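Local atomic coordinates of probable antibiotics synthesis protein (Thermus thermophilus, PDB entry 2DCT), a protein that is of uncharacterised function but is a small metal-binding cupin that may take part in antibiotic synthesis. Residues V60-G65 / H85-E90; K4-L9 / I20-S25; A10-E15 / P94-V99. All blocks are in the same frame, centred on the assembly; numbering follows the deposited sequence.

Interaction 1 of 3, residues V60-G65 / H85-E90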
loop_
_atom_site.group_PDB
_atom_site.type_symbol
_atom_site.label_atom_id
_atom_site.label_comp_id
_atom_site.label_asym_id
_atom_site.label_seq_id
_atom_site.Cartn_x
_atom_site.Cartn_y
_atom_site.Cartn_z
ATOM N N VAL A 60 -11.567 5.814 8.582
ATOM C CA VAL A 60 -11.957 4.808 9.535
ATOM C C VAL A 60 -11.207 5.132 10.795
ATOM O O VAL A 60 -10.198 5.842 10.769
ATOM C CB VAL A 60 -11.557 3.393 9.084
ATOM C CG1 VAL A 60 -12.298 3.031 7.813
ATOM C CG2 VAL A 60 -10.051 3.313 8.870
ATOM N N VAL A 61 -11.730 4.645 11.904
ATOM C CA VAL A 61 -11.063 4.827 13.166
ATOM C C VAL A 61 -10.218 3.575 13.233
ATOM O O VAL A 61 -10.740 2.458 13.231
ATOM C CB VAL A 61 -12.048 4.857 14.336
ATOM C CG1 VAL A 61 -11.285 4.864 15.647
ATOM C CG2 VAL A 61 -12.926 6.091 14.231
ATOM N N VAL A 62 -8.906 3.762 13.241
ATOM C CA VAL A 62 -8.015 2.628 13.295
ATOM C C VAL A 62 -7.516 2.432 14.702
ATOM O O VAL A 62 -7.129 3.381 15.382
ATOM C CB VAL A 62 -6.804 2.802 12.346
ATOM C CG1 VAL A 62 -6.030 4.063 12.693
ATOM C CG2 VAL A 62 -5.900 1.589 12.450
ATOM N N ARG A 63 -7.562 1.189 15.151
ATOM C CA ARG A 63 -7.060 0.879 16.462
ATOM C C ARG A 63 -5.808 0.057 16.278
ATOM O O ARG A 63 -5.799 -0.908 15.519
ATOM C CB ARG A 63 -8.047 0.053 17.275
ATOM C CG ARG A 63 -7.433 -0.308 18.607
ATOM C CD ARG A 63 -8.076 -1.482 19.282
ATOM N NE ARG A 63 -7.235 -1.909 20.394
ATOM C CZ ARG A 63 -7.574 -2.836 21.279
ATOM N NH1 ARG A 63 -8.750 -3.444 21.189
ATOM N NH2 ARG A 63 -6.736 -3.149 22.255
ATOM N N VAL A 64 -4.743 0.469 16.947
ATOM C CA VAL A 64 -3.497 -0.269 16.922
ATOM C C VAL A 64 -3.026 -0.230 18.355
ATOM O O VAL A 64 -2.722 0.834 18.888
ATOM C CB VAL A 64 -2.420 0.373 16.041
ATOM C CG1 VAL A 64 -1.136 -0.433 16.156
ATOM C CG2 VAL A 64 -2.883 0.415 14.596
ATOM N N GLY A 65 -3.007 -1.390 18.988
ATOM C CA GLY A 65 -2.571 -1.442 20.364
ATOM C C GLY A 65 -3.486 -0.647 21.269
ATOM O O GLY A 65 -4.708 -0.775 21.214
ATOM N N HIS A 85 -5.502 -4.895 16.487
ATOM C CA HIS A 85 -5.802 -3.822 15.573
ATOM C C HIS A 85 -7.119 -4.077 14.910
ATOM O O HIS A 85 -7.590 -5.206 14.808
ATOM C CB HIS A 85 -4.718 -3.724 14.508
ATOM C CG HIS A 85 -4.495 -5.009 13.784
ATOM N ND1 HIS A 85 -3.742 -6.035 14.309
ATOM C CD2 HIS A 85 -5.008 -5.474 12.621
ATOM C CE1 HIS A 85 -3.801 -7.079 13.503
ATOM N NE2 HIS A 85 -4.564 -6.764 12.472
ATOM N N GLY A 86 -7.712 -2.997 14.452
ATOM C CA GLY A 86 -8.975 -3.105 13.779
ATOM C C GLY A 86 -9.247 -1.750 13.200
ATOM O O GLY A 86 -8.518 -0.791 13.443
ATOM N N VAL A 87 -10.288 -1.686 12.395
ATOM C CA VAL A 87 -10.681 -0.437 11.795
ATOM C C VAL A 87 -12.182 -0.453 11.829
ATOM O O VAL A 87 -12.812 -1.488 11.629
ATOM C CB VAL A 87 -10.184 -0.308 10.348
ATOM C CG1 VAL A 87 -8.687 -0.051 10.343
ATOM C CG2 VAL A 87 -10.512 -1.568 9.570
ATOM N N ARG A 88 -12.751 0.698 12.127
ATOM C CA ARG A 88 -14.188 0.808 12.193
ATOM C C ARG A 88 -14.577 2.008 11.375
ATOM O O ARG A 88 -13.975 3.073 11.494
ATOM C CB ARG A 88 -14.646 1.025 13.635
ATOM C CG ARG A 88 -14.290 -0.084 14.602
ATOM C CD ARG A 88 -14.652 0.335 16.019
ATOM N NE ARG A 88 -13.991 1.585 16.383
ATOM C CZ ARG A 88 -14.207 2.252 17.510
ATOM N NH1 ARG A 88 -15.076 1.794 18.403
ATOM N NH2 ARG A 88 -13.554 3.381 17.747
ATOM N N ASN A 89 -15.568 1.832 10.517
ATOM C CA ASN A 89 -16.036 2.953 9.742
ATOM C C ASN A 89 -17.144 3.570 10.583
ATOM O O ASN A 89 -18.277 3.086 10.582
ATOM C CB ASN A 89 -16.591 2.509 8.399
ATOM C CG ASN A 89 -16.979 3.681 7.542
ATOM O OD1 ASN A 89 -17.070 4.804 8.035
ATOM N ND2 ASN A 89 -17.208 3.437 6.261
ATOM N N GLU A 90 -16.802 4.618 11.323
ATOM C CA GLU A 90 -17.769 5.297 12.172
ATOM C C GLU A 90 -18.324 6.512 11.450
ATOM O O GLU A 90 -19.063 7.307 12.030
ATOM C CB GLU A 90 -17.115 5.744 13.481
ATOM C CG GLU A 90 -16.367 4.649 14.216
ATOM C CD GLU A 90 -15.997 5.056 15.629
ATOM O OE1 GLU A 90 -15.532 6.199 15.820
ATOM O OE2 GLU A 90 -16.162 4.229 16.550
#

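Interaction 2 of 3, residues K4-L9 / I20-S25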
loop_
_atom_site.group_PDB
_atom_site.type_symbol
_atom_site.label_atom_id
_atom_site.label_comp_id
_atom_site.label_asym_id
_atom_site.label_seq_id
_atom_site.Cartn_x
_atom_site.Cartn_y
_atom_site.Cartn_z
ATOM N N LYS A 4 -3.731 -3.395 -11.260
ATOM C CA LYS A 4 -5.138 -3.161 -11.014
ATOM C C LYS A 4 -5.409 -1.762 -10.527
ATOM O O LYS A 4 -4.593 -1.160 -9.834
ATOM C CB LYS A 4 -5.667 -4.144 -9.964
ATOM C CG LYS A 4 -5.436 -5.603 -10.286
ATOM C CD LYS A 4 -6.202 -6.503 -9.326
ATOM C CE LYS A 4 -5.851 -7.959 -9.555
ATOM N NZ LYS A 4 -6.706 -8.861 -8.735
ATOM N N ASP A 5 -6.569 -1.247 -10.908
ATOM C CA ASP A 5 -7.006 0.063 -10.478
ATOM C C ASP A 5 -7.766 -0.275 -9.204
ATOM O O ASP A 5 -8.889 -0.766 -9.255
ATOM C CB ASP A 5 -7.944 0.666 -11.516
ATOM C CG ASP A 5 -8.362 2.067 -11.166
ATOM O OD1 ASP A 5 -8.609 2.328 -9.971
ATOM O OD2 ASP A 5 -8.458 2.902 -12.089
ATOM N N LEU A 6 -7.145 -0.021 -8.061
ATOM C CA LEU A 6 -7.739 -0.364 -6.774
ATOM C C LEU A 6 -9.175 0.058 -6.517
ATOM O O LEU A 6 -10.004 -0.763 -6.124
ATOM C CB LEU A 6 -6.855 0.152 -5.641
ATOM C CG LEU A 6 -5.420 -0.378 -5.650
ATOM C CD1 LEU A 6 -4.815 -0.139 -4.284
ATOM C CD2 LEU A 6 -5.393 -1.865 -5.976
ATOM N N LYS A 7 -9.472 1.333 -6.720
ATOM C CA LYS A 7 -10.824 1.822 -6.487
ATOM C C LYS A 7 -11.857 1.033 -7.278
ATOM O O LYS A 7 -12.933 0.726 -6.768
ATOM C CB LYS A 7 -10.918 3.307 -6.847
ATOM C CG LYS A 7 -10.546 4.260 -5.715
ATOM C CD LYS A 7 -9.214 3.905 -5.079
ATOM C CE LYS A 7 -8.752 4.993 -4.129
ATOM N NZ LYS A 7 -8.532 6.274 -4.852
ATOM N N ARG A 8 -11.534 0.696 -8.519
ATOM C CA ARG A 8 -12.476 -0.043 -9.346
ATOM C C ARG A 8 -12.751 -1.452 -8.833
ATOM O O ARG A 8 -13.667 -2.117 -9.301
ATOM C CB ARG A 8 -11.974 -0.106 -10.784
ATOM C CG ARG A 8 -11.866 1.250 -11.450
ATOM C CD ARG A 8 -11.751 1.057 -12.940
ATOM N NE ARG A 8 -12.901 0.307 -13.431
ATOM C CZ ARG A 8 -12.866 -0.539 -14.453
ATOM N NH1 ARG A 8 -11.732 -0.750 -15.106
ATOM N NH2 ARG A 8 -13.968 -1.178 -14.817
ATOM N N LEU A 9 -11.968 -1.903 -7.859
ATOM C CA LEU A 9 -12.152 -3.236 -7.297
ATOM C C LEU A 9 -13.113 -3.220 -6.122
ATOM O O LEU A 9 -13.621 -4.260 -5.716
ATOM C CB LEU A 9 -10.817 -3.797 -6.806
ATOM C CG LEU A 9 -9.739 -4.066 -7.850
ATOM C CD1 LEU A 9 -8.442 -4.421 -7.143
ATOM C CD2 LEU A 9 -10.185 -5.195 -8.771
ATOM N N ILE A 20 -11.518 -7.518 -0.117
ATOM C CA ILE A 20 -11.274 -7.797 -1.519
ATOM C C ILE A 20 -9.787 -7.895 -1.797
ATOM O O ILE A 20 -9.094 -6.883 -1.904
ATOM C CB ILE A 20 -11.883 -6.691 -2.387
ATOM C CG1 ILE A 20 -13.376 -6.575 -2.076
ATOM C CG2 ILE A 20 -11.660 -6.990 -3.856
ATOM C CD1 ILE A 20 -14.032 -5.367 -2.681
ATOM N N PRO A 21 -9.269 -9.121 -1.904
ATOM C CA PRO A 21 -7.840 -9.294 -2.176
ATOM C C PRO A 21 -7.481 -8.636 -3.503
ATOM O O PRO A 21 -8.145 -8.864 -4.511
ATOM C CB PRO A 21 -7.679 -10.810 -2.222
ATOM C CG PRO A 21 -8.744 -11.289 -1.271
ATOM C CD PRO A 21 -9.919 -10.418 -1.641
ATOM N N VAL A 22 -6.439 -7.812 -3.499
ATOM C CA VAL A 22 -6.011 -7.139 -4.718
ATOM C C VAL A 22 -5.092 -8.063 -5.493
ATOM O O VAL A 22 -5.273 -8.277 -6.688
ATOM C CB VAL A 22 -5.254 -5.841 -4.409
ATOM C CG1 VAL A 22 -4.752 -5.214 -5.700
ATOM C CG2 VAL A 22 -6.166 -4.882 -3.676
ATOM N N PHE A 23 -4.097 -8.601 -4.806
ATOM C CA PHE A 23 -3.166 -9.519 -5.427
ATOM C C PHE A 23 -3.042 -10.733 -4.550
ATOM O O PHE A 23 -3.266 -10.669 -3.343
ATOM C CB PHE A 23 -1.782 -8.891 -5.573
ATOM C CG PHE A 23 -1.751 -7.682 -6.451
ATOM C CD1 PHE A 23 -2.062 -7.780 -7.802
ATOM C CD2 PHE A 23 -1.408 -6.439 -5.930
ATOM C CE1 PHE A 23 -2.032 -6.657 -8.622
ATOM C CE2 PHE A 23 -1.375 -5.312 -6.740
ATOM C CZ PHE A 23 -1.688 -5.419 -8.087
ATOM N N GLN A 24 -2.690 -11.845 -5.168
ATOM C CA GLN A 24 -2.480 -13.072 -4.444
ATOM C C GLN A 24 -0.974 -13.210 -4.417
ATOM O O GLN A 24 -0.353 -13.622 -5.394
ATOM C CB GLN A 24 -3.124 -14.251 -5.170
ATOM C CG GLN A 24 -4.639 -14.251 -5.084
ATOM C CD GLN A 24 -5.127 -14.186 -3.649
ATOM O OE1 GLN A 24 -4.651 -14.922 -2.789
ATOM N NE2 GLN A 24 -6.083 -13.308 -3.387
ATOM N N SER A 25 -0.394 -12.797 -3.302
ATOM C CA SER A 25 1.040 -12.861 -3.104
ATOM C C SER A 25 1.292 -13.902 -2.036
ATOM O O SER A 25 0.552 -13.985 -1.062
ATOM C CB SER A 25 1.566 -11.506 -2.631
ATOM O OG SER A 25 2.872 -11.633 -2.092
HETATM O O HOH W 1 -8.568 -7.983 -6.898
#

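Interaction 3 of 3, residues A10-E15 / P94-V99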
loop_
_atom_site.group_PDB
_atom_site.type_symbol
_atom_site.label_atom_id
_atom_site.label_comp_id
_atom_site.label_asym_id
_atom_site.label_seq_id
_atom_site.Cartn_x
_atom_site.Cartn_y
_atom_site.Cartn_z
ATOM N N ALA A 10 -13.355 -2.040 -5.574
ATOM C CA ALA A 10 -14.224 -1.927 -4.417
ATOM C C ALA A 10 -15.630 -2.468 -4.629
ATOM O O ALA A 10 -16.287 -2.150 -5.612
ATOM C CB ALA A 10 -14.297 -0.478 -3.963
ATOM N N ARG A 11 -16.065 -3.301 -3.694
ATOM C CA ARG A 11 -17.409 -3.872 -3.697
ATOM C C ARG A 11 -17.794 -3.841 -2.233
ATOM O O ARG A 11 -16.956 -4.071 -1.365
ATOM C CB ARG A 11 -17.404 -5.309 -4.212
ATOM C CG ARG A 11 -16.982 -5.445 -5.661
ATOM C CD ARG A 11 -17.971 -4.791 -6.613
ATOM N NE ARG A 11 -17.587 -5.033 -8.000
ATOM C CZ ARG A 11 -16.606 -4.399 -8.634
ATOM N NH1 ARG A 11 -15.901 -3.461 -8.015
ATOM N NH2 ARG A 11 -16.311 -4.723 -9.886
ATOM N N TYR A 12 -19.054 -3.547 -1.949
ATOM C CA TYR A 12 -19.482 -3.457 -0.566
ATOM C C TYR A 12 -20.525 -4.493 -0.194
ATOM O O TYR A 12 -21.473 -4.739 -0.935
ATOM C CB TYR A 12 -20.004 -2.047 -0.292
ATOM C CG TYR A 12 -18.937 -0.986 -0.441
ATOM C CD1 TYR A 12 -18.224 -0.526 0.665
ATOM C CD2 TYR A 12 -18.610 -0.473 -1.695
ATOM C CE1 TYR A 12 -17.211 0.418 0.526
ATOM C CE2 TYR A 12 -17.592 0.471 -1.845
ATOM C CZ TYR A 12 -16.902 0.908 -0.731
ATOM O OH TYR A 12 -15.893 1.832 -0.871
ATOM N N ASN A 13 -20.315 -5.113 0.959
ATOM C CA ASN A 13 -21.220 -6.125 1.482
ATOM C C ASN A 13 -22.046 -5.408 2.534
ATOM O O ASN A 13 -21.500 -4.832 3.469
ATOM C CB ASN A 13 -20.420 -7.252 2.130
ATOM C CG ASN A 13 -21.301 -8.338 2.707
ATOM O OD1 ASN A 13 -22.495 -8.136 2.933
ATOM N ND2 ASN A 13 -20.713 -9.498 2.961
ATOM N N PRO A 14 -23.377 -5.433 2.399
ATOM C CA PRO A 14 -24.216 -4.749 3.384
ATOM C C PRO A 14 -24.236 -5.414 4.753
ATOM O O PRO A 14 -24.504 -4.763 5.756
ATOM C CB PRO A 14 -25.588 -4.762 2.722
ATOM C CG PRO A 14 -25.585 -6.071 2.006
ATOM C CD PRO A 14 -24.201 -6.099 1.375
ATOM N N GLU A 15 -23.941 -6.708 4.791
ATOM C CA GLU A 15 -23.966 -7.454 6.042
ATOM C C GLU A 15 -22.697 -7.331 6.869
ATOM O O GLU A 15 -22.737 -7.432 8.093
ATOM C CB GLU A 15 -24.268 -8.923 5.758
ATOM C CG GLU A 15 -25.602 -9.122 5.059
ATOM C CD GLU A 15 -26.728 -8.384 5.756
ATOM O OE1 GLU A 15 -27.041 -8.733 6.914
ATOM O OE2 GLU A 15 -27.294 -7.450 5.151
ATOM N N PRO A 94 -18.760 5.542 2.918
ATOM C CA PRO A 94 -17.986 4.310 2.792
ATOM C C PRO A 94 -16.513 4.629 2.980
ATOM O O PRO A 94 -16.087 5.779 2.867
ATOM C CB PRO A 94 -18.279 3.857 1.364
ATOM C CG PRO A 94 -19.617 4.474 1.069
ATOM C CD PRO A 94 -19.475 5.841 1.668
ATOM N N ALA A 95 -15.738 3.605 3.283
ATOM C CA ALA A 95 -14.312 3.783 3.444
ATOM C C ALA A 95 -13.688 2.655 2.663
ATOM O O ALA A 95 -14.247 1.561 2.583
ATOM C CB ALA A 95 -13.920 3.697 4.908
ATOM N N LEU A 96 -12.543 2.937 2.059
ATOM C CA LEU A 96 -11.833 1.940 1.285
ATOM C C LEU A 96 -10.395 2.006 1.738
ATOM O O LEU A 96 -9.753 3.053 1.672
ATOM C CB LEU A 96 -11.928 2.246 -0.205
ATOM C CG LEU A 96 -11.309 1.171 -1.098
ATOM C CD1 LEU A 96 -12.046 -0.151 -0.913
ATOM C CD2 LEU A 96 -11.369 1.626 -2.543
ATOM N N LEU A 97 -9.894 0.880 2.213
ATOM C CA LEU A 97 -8.535 0.836 2.698
ATOM C C LEU A 97 -7.710 -0.130 1.892
ATOM O O LEU A 97 -8.215 -1.149 1.418
ATOM C CB LEU A 97 -8.512 0.373 4.150
ATOM C CG LEU A 97 -9.533 1.004 5.087
ATOM C CD1 LEU A 97 -9.429 0.327 6.443
ATOM C CD2 LEU A 97 -9.297 2.495 5.197
ATOM N N LEU A 98 -6.440 0.218 1.729
ATOM C CA LEU A 98 -5.483 -0.643 1.065
ATOM C C LEU A 98 -4.832 -1.227 2.297
ATOM O O LEU A 98 -4.236 -0.501 3.096
ATOM C CB LEU A 98 -4.474 0.162 0.259
ATOM C CG LEU A 98 -3.299 -0.659 -0.272
ATOM C CD1 LEU A 98 -3.791 -1.939 -0.933
ATOM C CD2 LEU A 98 -2.518 0.198 -1.253
ATOM N N VAL A 99 -4.963 -2.532 2.463
ATOM C CA VAL A 99 -4.450 -3.174 3.655
ATOM C C VAL A 99 -3.422 -4.222 3.319
ATOM O O VAL A 99 -3.694 -5.175 2.592
ATOM C CB VAL A 99 -5.608 -3.808 4.432
ATOM C CG1 VAL A 99 -5.122 -4.316 5.759
ATOM C CG2 VAL A 99 -6.719 -2.786 4.622
#

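Interaction 1 of 3, residues V60-G65 / H85-E90
His85 enters the pairing beside Val64 and lays its CB against the carbonyl oxygen Arg63 O, 3.2 Å away. With CG set between its backbone N and carbonyl carbon (chi1 55°), the ring swings off this pair of strands, where ND1 bonds Ala83 O and the ring meets that of His46. A sodium ion lies about 7 Å from the side chain, too far for direct ligation. Gly86 forms a hydrogen-bonded pair with Arg63: Arg63 N reaches Gly86 O at 2.8 Å and almost straight (175°), and Gly86 N returns a bond to Arg63 O. Val87 stands in the non-hydrogen-bonded site opposite Val62, its CG1 at 3.9 Å from Val62 CG2, and its CB also meets Val60 CG2. Arg88 restores the two-bond pattern with Val61, Val61 N to Arg88 O measuring 2.8 Å. Its guanidinium has Val61 CG1 at its edge, in plane, 3.4 Å from NH2, and Glu68 as salt-bridge partner. Glu90 OE1 rests on Val61 CG2, while its OE2 meets Arg88 NH2 by charge alone, lying well out of the guanidinium plane. His85 and Asn89 fit the second cupin motif, G(X)5PXG(X)2H(X)3N. The alternation implies a division of labour: Val62, Val64 and Val87 share one face with His85, whereas Val61 lies among Arg63, Arg88 and Glu90, whose charges probably offset one another in part.

Interaction 2 of 3, residues K4-L9 / I20-S25
Two leucines of 4-9 converge on Val22 CG1. Leu6 CD2 presses on Val22 CG1 at 3.4 Å, tighter than ordinary carbon contact, and Leu9 CD1 touches the same methyl at 4.0 Å; both leucines cross the valine at about a right angle. With CG1 anti to the backbone N (chi1 177°), this branch makes the closer contacts and CG2 lies a little farther from the same two atoms. CG1 also lies over one face of the Phe23 ring, toward the rim. Lys4 runs past in the opposite direction, extended beyond CG. Its CG lies 3.9 Å from Phe23 CE1, and its NZ donates to the carbonyl oxygen Val22 O at 2.6 Å, a short bond bent at the nitrogen, for the oxygen lies beside the CE-NZ end rather than straight beyond NZ. A water 2.8 Å from NZ accepts a second bond and donates to Pro21 O. One ammonium thus serves two successive carbonyls, Val22 O directly and Pro21 O through the water. Ile20 CD1 approaches Leu9 O at 3.3 Å.

The corner at Val22 (psi -50°), between strand 18-21 and the weakly bonded strand 23-24, is consistent with both carbonyls facing Lys4 and its water. Both strands run against 29-35 in the larger sheet of the cupin barrel. Residues 6-9 have helical backbone angles without the regular bonds, and Leu9 N bonds Leu6 O at 2.9 Å.

Beyond this shell, Val22 pairs through its backbone with Tyr30, and Ile20 with Leu32. Lys4 and Asp5 pair antiparallel with a strand of the second subunit, carrying the sheet across the dimer interface. The ring of Phe23 meets that of Phe78 of the second subunit, the planes about 25° apart.

Interaction 3 of 3, residues A10-E15 / P94-V99
Ala10 and Leu96 form the inner, more buried side of this contact. The methyl Ala10 CB faces both methyls of the leucine, 3.8 Å from Leu96 CD1 and 3.9 Å from Leu96 CD2. A chi1 of -175° carries CG of Leu96 out toward Ala10, and chi2 of 62° turns both methyls to it. Tyr12 and the exposed Pro94 make the solvent rim, although the carbons there meet just as closely. The two side chains cross at about a right angle, Tyr12 CE1 lying 3.7 Å from Pro94 CB. The carbonyl oxygen Ala95 O comes to the ring edge, near its plane, 3.8 Å from Tyr12 CE1. The hydroxyl reaches over the strand until Tyr12 OH is 4.0 Å from Leu96 CB. The 187 Å² buried between the segments is held by van der Waals contact, without a hydrogen bond across it.

Past Tyr12 the loop departs to the solvent side, stabilised by an Asx turn of its own, in which Asn13 OD1 accepts from Glu15 N at 2.8 Å, and by a bond from Gln39 NE2 to Asn13 O. Tyr12 also rests on Ala34 and Leu36. The loop between strands 2-5 and 18-21 therefore covers the start of strand 95-102, which lies in the larger sheet between strands 29-35 and 50-55, while Ala95 and Leu97 turn to Val60 of the other sheet.

In the fold
The contacts run across the two sheets of one cupin barrel. Interaction 1 belongs to the four-stranded sheet; interactions 2 and 3 both reach the six-stranded one, 2 through strands 18-21 and 23-24 and 3 through strand 95-102. The centres of interactions 1 and 2 are 21 Å apart, on opposite sides of the chain's centre, and both touch the second subunit. Interaction 3 touches each of them: its centre is 14 Å from that of interaction 1, where Val60 CG1 meets Ala95 CB. From the centre of interaction 2 it is 12 Å, and there Leu6 CD1 meets Leu98 CD2. Along the chain 1 is nested inside the loop closed by 3, whereas 2 and 3 interleave, tying the N-terminal segment to the barrel.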